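Local coordinates for protein FAD-binding oxidoreductase (Gulosibacter chungangensis, PDB 7PBI) that carries covalently bound FAD and probably acts as an oxidoreductase, here holding isoeugenol beside the flavin, at residues V167-Y172 and H372-G377; A399-P404 and G474-H479. All coordinates share one frame; numbering follows the deposited sequence.

Contact 1. Residues V167-Y172 and H372-G377. With FAD (flavin-adenine dinucleotide), chain K; H7Y (isoeugenol), chain L.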
loop_
_atom_site.group_PDB
_atom_site.type_symbol
_atom_site.label_atom_id
_atom_site.label_comp_id
_atom_site.label_asym_id
_atom_site.label_seq_id
_atom_site.Cartn_x
_atom_site.Cartn_y
_atom_site.Cartn_z
ATOM N N VAL B 167 7.946 -5.356 10.318
ATOM C CA VAL B 167 8.862 -4.365 9.679
ATOM C C VAL B 167 10.323 -4.729 9.961
ATOM O O VAL B 167 10.607 -5.343 10.985
ATOM C CB VAL B 167 8.543 -2.925 10.139
ATOM C CG1 VAL B 167 7.197 -2.443 9.610
ATOM C CG2 VAL B 167 8.579 -2.792 11.645
ATOM N N GLY B 168 11.205 -4.358 9.038
ATOM C CA GLY B 168 12.662 -4.414 9.218
ATOM C C GLY B 168 13.223 -3.016 9.388
ATOM O O GLY B 168 12.545 -2.177 10.011
ATOM N N TYR B 169 14.410 -2.762 8.844
ATOM C CA TYR B 169 15.186 -1.539 9.163
ATOM C C TYR B 169 15.960 -0.967 7.976
ATOM O O TYR B 169 16.691 -0.025 8.238
ATOM C CB TYR B 169 16.160 -1.866 10.290
ATOM C CG TYR B 169 15.439 -2.384 11.497
ATOM C CD1 TYR B 169 14.786 -1.506 12.327
ATOM C CD2 TYR B 169 15.342 -3.738 11.765
ATOM C CE1 TYR B 169 14.094 -1.950 13.435
ATOM C CE2 TYR B 169 14.652 -4.204 12.872
ATOM C CZ TYR B 169 14.017 -3.301 13.704
ATOM O OH TYR B 169 13.314 -3.684 14.804
ATOM N N THR B 170 15.844 -1.518 6.766
ATOM C CA THR B 170 16.453 -0.949 5.537
ATOM C C THR B 170 15.397 -0.010 4.991
ATOM O O THR B 170 14.350 0.123 5.614
ATOM C CB THR B 170 16.927 -2.040 4.562
ATOM O OG1 THR B 170 15.872 -2.455 3.686
ATOM C CG2 THR B 170 17.500 -3.242 5.285
ATOM N N PRO B 171 15.620 0.695 3.863
ATOM C CA PRO B 171 14.536 1.450 3.238
ATOM C C PRO B 171 13.355 0.565 2.810
ATOM O O PRO B 171 12.294 1.089 2.590
ATOM C CB PRO B 171 15.217 2.100 2.035
ATOM C CG PRO B 171 16.660 2.219 2.471
ATOM C CD PRO B 171 16.916 0.919 3.208
ATOM N N TYR B 172 13.547 -0.755 2.743
ATOM C CA TYR B 172 12.468 -1.746 2.488
ATOM C C TYR B 172 11.891 -2.266 3.813
ATOM O O TYR B 172 11.452 -3.442 3.864
ATOM C CB TYR B 172 12.998 -2.875 1.604
ATOM C CG TYR B 172 12.960 -2.544 0.138
ATOM C CD1 TYR B 172 13.359 -1.302 -0.326
ATOM C CD2 TYR B 172 12.519 -3.463 -0.790
ATOM C CE1 TYR B 172 13.322 -0.985 -1.673
ATOM C CE2 TYR B 172 12.494 -3.168 -2.143
ATOM C CZ TYR B 172 12.887 -1.923 -2.589
ATOM O OH TYR B 172 12.840 -1.623 -3.920
ATOM N N HIS B 372 24.357 -2.646 12.015
ATOM C CA HIS B 372 24.947 -2.524 10.664
ATOM C C HIS B 372 24.531 -3.734 9.819
ATOM O O HIS B 372 24.245 -3.558 8.614
ATOM C CB HIS B 372 26.459 -2.374 10.741
ATOM C CG HIS B 372 27.071 -2.345 9.389
ATOM N ND1 HIS B 372 26.852 -1.300 8.514
ATOM C CD2 HIS B 372 27.847 -3.244 8.745
ATOM C CE1 HIS B 372 27.490 -1.536 7.391
ATOM N NE2 HIS B 372 28.117 -2.726 7.508
ATOM N N GLU B 373 24.496 -4.921 10.425
ATOM C CA GLU B 373 24.110 -6.177 9.736
ATOM C C GLU B 373 22.638 -6.076 9.300
ATOM O O GLU B 373 22.378 -6.240 8.077
ATOM C CB GLU B 373 24.406 -7.387 10.631
ATOM C CG GLU B 373 25.787 -7.988 10.390
ATOM C CD GLU B 373 26.168 -9.163 11.283
ATOM O OE1 GLU B 373 25.506 -9.364 12.335
ATOM O OE2 GLU B 373 27.128 -9.887 10.915
ATOM N N LEU B 374 21.713 -5.785 10.232
ATOM C CA LEU B 374 20.251 -5.731 9.928
ATOM C C LEU B 374 20.006 -4.701 8.817
ATOM O O LEU B 374 19.355 -5.059 7.820
ATOM C CB LEU B 374 19.443 -5.396 11.191
ATOM C CG LEU B 374 19.406 -6.482 12.274
ATOM C CD1 LEU B 374 18.488 -6.084 13.426
ATOM C CD2 LEU B 374 18.992 -7.837 11.708
ATOM N N ASN B 375 20.578 -3.504 8.972
ATOM C CA ASN B 375 20.349 -2.311 8.118
ATOM C C ASN B 375 20.952 -2.509 6.724
ATOM O O ASN B 375 20.637 -1.688 5.847
ATOM C CB ASN B 375 20.894 -1.036 8.767
ATOM C CG ASN B 375 20.156 -0.681 10.039
ATOM O OD1 ASN B 375 19.277 -1.430 10.463
ATOM N ND2 ASN B 375 20.486 0.450 10.648
ATOM N N THR B 376 21.787 -3.524 6.512
ATOM C CA THR B 376 22.412 -3.806 5.191
ATOM C C THR B 376 21.913 -5.157 4.669
ATOM O O THR B 376 22.466 -5.636 3.663
ATOM C CB THR B 376 23.933 -3.739 5.320
ATOM O OG1 THR B 376 24.285 -4.584 6.414
ATOM C CG2 THR B 376 24.438 -2.348 5.621
ATOM N N GLY B 377 20.925 -5.750 5.350
ATOM C CA GLY B 377 20.203 -6.954 4.899
ATOM C C GLY B 377 20.916 -8.241 5.267
ATOM O O GLY B 377 20.660 -9.269 4.626
HETATM P PA FAD K . 4.260 -16.626 11.891
HETATM O O1A FAD K . 4.131 -17.083 13.309
HETATM O O2A FAD K . 4.459 -17.700 10.879
HETATM O O5B FAD K . 2.995 -15.746 11.477
HETATM C C5B FAD K . 2.413 -14.802 12.396
HETATM C C4B FAD K . 0.929 -14.748 12.160
HETATM O O4B FAD K . 0.669 -14.329 10.794
HETATM C C3B FAD K . 0.176 -16.075 12.296
HETATM O O3B FAD K . -0.218 -16.330 13.635
HETATM C C2B FAD K . -1.042 -15.822 11.406
HETATM O O2B FAD K . -2.005 -15.016 12.049
HETATM C C1B FAD K . -0.406 -15.066 10.243
HETATM N N9A FAD K . 0.125 -15.921 9.195
HETATM C C8A FAD K . 1.425 -16.320 9.062
HETATM N N7A FAD K . 1.625 -17.101 8.027
HETATM C C5A FAD K . 0.375 -17.221 7.449
HETATM C C6A FAD K . -0.065 -17.921 6.317
HETATM N N6A FAD K . 0.742 -18.646 5.542
HETATM N N1A FAD K . -1.384 -17.842 6.022
HETATM C C2A FAD K . -2.177 -17.107 6.815
HETATM N N3A FAD K . -1.864 -16.394 7.894
HETATM C C4A FAD K . -0.557 -16.500 8.164
HETATM N N1 FAD K . 8.786 -8.461 14.611
HETATM C C2 FAD K . 9.009 -7.573 13.627
HETATM O O2 FAD K . 8.220 -7.462 12.687
HETATM N N3 FAD K . 10.110 -6.787 13.595
HETATM C C4 FAD K . 11.056 -6.815 14.580
HETATM O O4 FAD K . 12.036 -6.089 14.488
HETATM C C4X FAD K . 10.853 -7.723 15.653
HETATM N N5 FAD K . 11.735 -7.769 16.617
HETATM C C5X FAD K . 11.512 -8.656 17.631
HETATM C C6 FAD K . 12.464 -8.719 18.662
HETATM C C7 FAD K . 12.328 -9.593 19.712
HETATM C C7M FAD K . 13.377 -9.622 20.791
HETATM C C8 FAD K . 11.200 -10.440 19.761
HETATM C C8M FAD K . 11.017 -11.390 20.914
HETATM C C9 FAD K . 10.257 -10.395 18.762
HETATM C C9A FAD K . 10.389 -9.510 17.677
HETATM N N10 FAD K . 9.461 -9.432 16.635
HETATM C C10 FAD K . 9.663 -8.539 15.588
HETATM C "C1'" FAD K . 8.284 -10.332 16.614
HETATM C "C2'" FAD K . 8.576 -11.663 15.877
HETATM O "O2'" FAD K . 9.865 -12.183 16.262
HETATM C "C3'" FAD K . 8.578 -11.553 14.344
HETATM O "O3'" FAD K . 7.583 -10.649 13.887
HETATM C "C4'" FAD K . 8.409 -12.888 13.609
HETATM O "O4'" FAD K . 8.866 -12.748 12.264
HETATM C "C5'" FAD K . 6.984 -13.379 13.543
HETATM O "O5'" FAD K . 6.988 -14.833 13.513
HETATM P P FAD K . 6.980 -15.606 12.114
HETATM O O1P FAD K . 7.372 -17.018 12.413
HETATM O O2P FAD K . 7.760 -14.845 11.092
HETATM O O3P FAD K . 5.418 -15.528 11.750
HETATM C CAA H7Y L . 13.235 -4.638 19.043
HETATM C CAD H7Y L . 12.072 -4.552 18.086
HETATM C CAE H7Y L . 10.744 -5.222 18.468
HETATM C CAJ H7Y L . 9.671 -5.160 17.596
HETATM C CAH H7Y L . 9.822 -4.304 16.536
HETATM C CAF H7Y L . 8.491 -5.904 17.736
HETATM C CAG H7Y L . 7.476 -5.783 16.795
HETATM C CAK H7Y L . 7.646 -4.924 15.724
HETATM O OAC H7Y L . 6.684 -4.781 14.771
HETATM C CAL H7Y L . 8.827 -4.178 15.597
HETATM O OAI H7Y L . 8.988 -3.325 14.530
HETATM C CAB H7Y L . 10.291 -2.671 14.341
#
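Thr-170 and Asn-375 bring the two backbones together, their CA atoms 4.9 Å apart where the non-regular segment 167-172 passes the C-terminal end of helix 363-375. The contact thereby joins a loop of the FAD-binding domain to a helix end of the C-terminal FAD-linked oxidase domain. The helix closes in a Schellman motif: Gly-377, at positive phi, is its C-prime residue, and Gly-377 N bonds Leu-374 O at 3.0 Å. No hydrogen bond crosses between the segments. Thr-170 CG2 rests on the helix-end carbonyls, 3.5 Å from Asn-375 O and beside Leu-374 O, while its OG1 forms an ST turn with Tyr-172 N and bonds Asp-149. Tyr-169 lies obliquely across Asn-375, with ring and amide planes 34° apart, and Tyr-169 CB is 3.2 Å from Asn-375 OD1. With Tyr-169 CG anti to its own carbonyl carbon (chi1 -57°), the ring runs past Leu-374, Tyr-169 CD2 to Leu-374 CD1 4.3 Å, and carries the hydroxyl to the flavin. Tyr-169 OH donates to FAD O4 at 2.7 Å, near the ring plane at its edge. Val-167, the other FAD-binding residue here, accepts from FAD N3 through its O (3.0 Å) and donates from its N to FAD O2. A phenylalanine in place of Tyr-169 has no hydroxyl, and FAD O4 is likely to lose this bond, the flavin edge being held less firmly. Thr-170 and Pro-171 lean on Tyr-325 of strand 318-325, Asn-375 ND2 bonds Thr-323 there, and Tyr-169 packs on Gln-430 and Ile-432 of strand 426-433.

Contact 2. Residues A399-P404 and G474-H479. With FAD (flavin-adenine dinucleotide), chain K; H7Y (isoeugenol), chain L.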
loop_
_atom_site.group_PDB
_atom_site.type_symbol
_atom_site.label_atom_id
_atom_site.label_comp_id
_atom_site.label_asym_id
_atom_site.label_seq_id
_atom_site.Cartn_x
_atom_site.Cartn_y
_atom_site.Cartn_z
ATOM N N ALA B 399 2.852 -1.840 21.621
ATOM C CA ALA B 399 3.425 -1.117 20.462
ATOM C C ALA B 399 2.451 -0.075 19.917
ATOM O O ALA B 399 1.914 -0.256 18.827
ATOM C CB ALA B 399 3.807 -2.119 19.404
ATOM N N PRO B 400 2.218 1.059 20.619
ATOM C CA PRO B 400 1.348 2.103 20.094
ATOM C C PRO B 400 2.011 2.900 18.967
ATOM O O PRO B 400 3.212 2.939 18.881
ATOM C CB PRO B 400 1.068 2.987 21.310
ATOM C CG PRO B 400 2.297 2.825 22.172
ATOM C CD PRO B 400 2.758 1.400 21.944
ATOM N N VAL B 401 1.176 3.513 18.136
ATOM C CA VAL B 401 1.582 4.441 17.043
ATOM C C VAL B 401 1.043 5.838 17.356
ATOM O O VAL B 401 -0.110 5.950 17.819
ATOM C CB VAL B 401 1.085 3.922 15.688
ATOM C CG1 VAL B 401 1.093 4.999 14.613
ATOM C CG2 VAL B 401 1.913 2.723 15.270
ATOM N N SER B 402 1.861 6.860 17.122
ATOM C CA SER B 402 1.532 8.260 17.475
ATOM C C SER B 402 2.164 9.223 16.476
ATOM O O SER B 402 3.009 8.797 15.673
ATOM C CB SER B 402 1.959 8.576 18.884
ATOM O OG SER B 402 3.372 8.569 19.013
ATOM N N ALA B 403 1.727 10.477 16.531
ATOM C CA ALA B 403 2.293 11.600 15.755
ATOM C C ALA B 403 3.726 11.798 16.226
ATOM O O ALA B 403 3.951 11.872 17.430
ATOM C CB ALA B 403 1.460 12.839 15.960
ATOM N N PRO B 404 4.720 11.859 15.309
ATOM C CA PRO B 404 6.132 11.901 15.682
ATOM C C PRO B 404 6.392 13.283 16.285
ATOM O O PRO B 404 6.393 14.268 15.590
ATOM C CB PRO B 404 6.899 11.676 14.376
ATOM C CG PRO B 404 5.954 12.218 13.325
ATOM C CD PRO B 404 4.551 11.965 13.854
ATOM N N GLY B 474 -2.793 4.407 19.488
ATOM C CA GLY B 474 -3.425 3.145 19.069
ATOM C C GLY B 474 -2.388 2.080 18.780
ATOM O O GLY B 474 -1.382 2.400 18.123
ATOM N N ILE B 475 -2.629 0.862 19.264
ATOM C CA ILE B 475 -1.770 -0.330 19.013
ATOM C C ILE B 475 -2.133 -0.874 17.627
ATOM O O ILE B 475 -3.334 -1.001 17.320
ATOM C CB ILE B 475 -1.959 -1.381 20.127
ATOM C CG1 ILE B 475 -1.414 -0.890 21.469
ATOM C CG2 ILE B 475 -1.353 -2.717 19.735
ATOM C CD1 ILE B 475 -2.457 -0.235 22.340
ATOM N N TYR B 476 -1.128 -1.197 16.821
ATOM C CA TYR B 476 -1.305 -1.755 15.457
ATOM C C TYR B 476 -1.045 -3.269 15.463
ATOM O O TYR B 476 -1.235 -3.924 14.427
ATOM C CB TYR B 476 -0.366 -1.038 14.484
ATOM C CG TYR B 476 1.008 -1.645 14.453
ATOM C CD1 TYR B 476 1.797 -1.675 15.591
ATOM C CD2 TYR B 476 1.477 -2.272 13.313
ATOM C CE1 TYR B 476 3.043 -2.278 15.588
ATOM C CE2 TYR B 476 2.722 -2.873 13.286
ATOM C CZ TYR B 476 3.504 -2.879 14.427
ATOM O OH TYR B 476 4.716 -3.498 14.373
ATOM N N ARG B 477 -0.573 -3.817 16.580
ATOM C CA ARG B 477 -0.232 -5.254 16.689
ATOM C C ARG B 477 -0.249 -5.651 18.163
ATOM O O ARG B 477 0.342 -4.921 18.976
ATOM C CB ARG B 477 1.128 -5.472 16.032
ATOM C CG ARG B 477 1.508 -6.929 15.828
ATOM C CD ARG B 477 2.846 -6.975 15.132
ATOM N NE ARG B 477 3.415 -8.305 15.118
ATOM C CZ ARG B 477 4.551 -8.623 14.513
ATOM N NH1 ARG B 477 5.247 -7.699 13.874
ATOM N NH2 ARG B 477 4.990 -9.865 14.538
ATOM N N ALA B 478 -0.915 -6.758 18.496
ATOM C CA ALA B 478 -1.153 -7.183 19.892
ATOM C C ALA B 478 -1.185 -8.708 19.995
ATOM O O ALA B 478 -1.568 -9.385 19.040
ATOM C CB ALA B 478 -2.435 -6.569 20.406
ATOM N N HIS B 479 -0.777 -9.205 21.152
ATOM C CA HIS B 479 -0.852 -10.623 21.572
ATOM C C HIS B 479 -2.304 -11.091 21.551
ATOM O O HIS B 479 -3.193 -10.246 21.789
ATOM C CB HIS B 479 -0.254 -10.760 22.976
ATOM C CG HIS B 479 -0.042 -12.166 23.424
ATOM N ND1 HIS B 479 -1.067 -12.937 23.951
ATOM C CD2 HIS B 479 1.073 -12.930 23.453
ATOM C CE1 HIS B 479 -0.589 -14.117 24.274
ATOM N NE2 HIS B 479 0.720 -14.144 23.968
HETATM P PA FAD K . 4.260 -16.626 11.891
HETATM O O1A FAD K . 4.131 -17.083 13.309
HETATM O O2A FAD K . 4.459 -17.700 10.879
HETATM O O5B FAD K . 2.995 -15.746 11.477
HETATM C C5B FAD K . 2.413 -14.802 12.396
HETATM C C4B FAD K . 0.929 -14.748 12.160
HETATM O O4B FAD K . 0.669 -14.329 10.794
HETATM C C3B FAD K . 0.176 -16.075 12.296
HETATM O O3B FAD K . -0.218 -16.330 13.635
HETATM C C2B FAD K . -1.042 -15.822 11.406
HETATM O O2B FAD K . -2.005 -15.016 12.049
HETATM C C1B FAD K . -0.406 -15.066 10.243
HETATM N N9A FAD K . 0.125 -15.921 9.195
HETATM C C8A FAD K . 1.425 -16.320 9.062
HETATM N N7A FAD K . 1.625 -17.101 8.027
HETATM C C5A FAD K . 0.375 -17.221 7.449
HETATM C C6A FAD K . -0.065 -17.921 6.317
HETATM N N6A FAD K . 0.742 -18.646 5.542
HETATM N N1A FAD K . -1.384 -17.842 6.022
HETATM C C2A FAD K . -2.177 -17.107 6.815
HETATM N N3A FAD K . -1.864 -16.394 7.894
HETATM C C4A FAD K . -0.557 -16.500 8.164
HETATM N N1 FAD K . 8.786 -8.461 14.611
HETATM C C2 FAD K . 9.009 -7.573 13.627
HETATM O O2 FAD K . 8.220 -7.462 12.687
HETATM N N3 FAD K . 10.110 -6.787 13.595
HETATM C C4 FAD K . 11.056 -6.815 14.580
HETATM O O4 FAD K . 12.036 -6.089 14.488
HETATM C C4X FAD K . 10.853 -7.723 15.653
HETATM N N5 FAD K . 11.735 -7.769 16.617
HETATM C C5X FAD K . 11.512 -8.656 17.631
HETATM C C6 FAD K . 12.464 -8.719 18.662
HETATM C C7 FAD K . 12.328 -9.593 19.712
HETATM C C7M FAD K . 13.377 -9.622 20.791
HETATM C C8 FAD K . 11.200 -10.440 19.761
HETATM C C8M FAD K . 11.017 -11.390 20.914
HETATM C C9 FAD K . 10.257 -10.395 18.762
HETATM C C9A FAD K . 10.389 -9.510 17.677
HETATM N N10 FAD K . 9.461 -9.432 16.635
HETATM C C10 FAD K . 9.663 -8.539 15.588
HETATM C "C1'" FAD K . 8.284 -10.332 16.614
HETATM C "C2'" FAD K . 8.576 -11.663 15.877
HETATM O "O2'" FAD K . 9.865 -12.183 16.262
HETATM C "C3'" FAD K . 8.578 -11.553 14.344
HETATM O "O3'" FAD K . 7.583 -10.649 13.887
HETATM C "C4'" FAD K . 8.409 -12.888 13.609
HETATM O "O4'" FAD K . 8.866 -12.748 12.264
HETATM C "C5'" FAD K . 6.984 -13.379 13.543
HETATM O "O5'" FAD K . 6.988 -14.833 13.513
HETATM P P FAD K . 6.980 -15.606 12.114
HETATM O O1P FAD K . 7.372 -17.018 12.413
HETATM O O2P FAD K . 7.760 -14.845 11.092
HETATM O O3P FAD K . 5.418 -15.528 11.750
HETATM C CAA H7Y L . 13.235 -4.638 19.043
HETATM C CAD H7Y L . 12.072 -4.552 18.086
HETATM C CAE H7Y L . 10.744 -5.222 18.468
HETATM C CAJ H7Y L . 9.671 -5.160 17.596
HETATM C CAH H7Y L . 9.822 -4.304 16.536
HETATM C CAF H7Y L . 8.491 -5.904 17.736
HETATM C CAG H7Y L . 7.476 -5.783 16.795
HETATM C CAK H7Y L . 7.646 -4.924 15.724
HETATM O OAC H7Y L . 6.684 -4.781 14.771
HETATM C CAL H7Y L . 8.827 -4.178 15.597
HETATM O OAI H7Y L . 8.988 -3.325 14.530
HETATM C CAB H7Y L . 10.291 -2.671 14.341
#
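Val-401 and Gly-474 form an antiparallel hydrogen-bonded pair at the border of the eight-stranded sheet, where short edge strand 474-475 leads directly into the flavin and isoeugenol pocket. Val-401 N donates to Gly-474 O at 2.8 Å. One step along, Pro-400 and Ile-475 make a non-hydrogen-bonded pair, CA to CA 4.1 Å, where Pro-400 CA makes a CA-H...O contact with Gly-474 O at 3.4 Å. Beyond the pair Tyr-476 sets the edge of its ring beside strand 393-402: CG sits between the backbone N and the carbonyl carbon (chi1 86°). Ala-399 O then meets the ring edge in its plane, 3.5 Å from Tyr-476 CD1, and Ala-399 CB lies 3.9 Å from Tyr-476 CE1. Arg-477 CB covers one ring face over its centre, and His-439 of the adjoining strand 438-447 meets the ring edge-to-face. Isoeugenol OAC, also at the ring edge, is modelled doubtfully close to Tyr-476 OH. Arg-477, extended from CG to NE, reaches past the tyrosine ring to the cofactor. Its NH2 is shared between Asn-89 and FAD O3', the latter at 2.8 Å, while NH1 bonds FAD O2, which lies in the guanidinium plane, at 3.2 Å.

How the contacts relate
Contact 1 and contact 2 have centres 21 Å apart and do not touch, their nearest atoms being about 5 Å from each other, yet both end at the same two ligands. FAD O2 is the shared atom: Val-167 N of contact 1 bonds it at 3.2 Å and Arg-477 NH1 of contact 2 also donates to it. Isoeugenol is divided between them, its methoxy carbon CAB 3.2 Å from Tyr-169 OH and its oxygen OAC beside Tyr-476 OH. In sequence, helix 363-375 of contact 1 is followed by strand 393-402 of contact 2, which also carries His-395, the covalent FAD attachment.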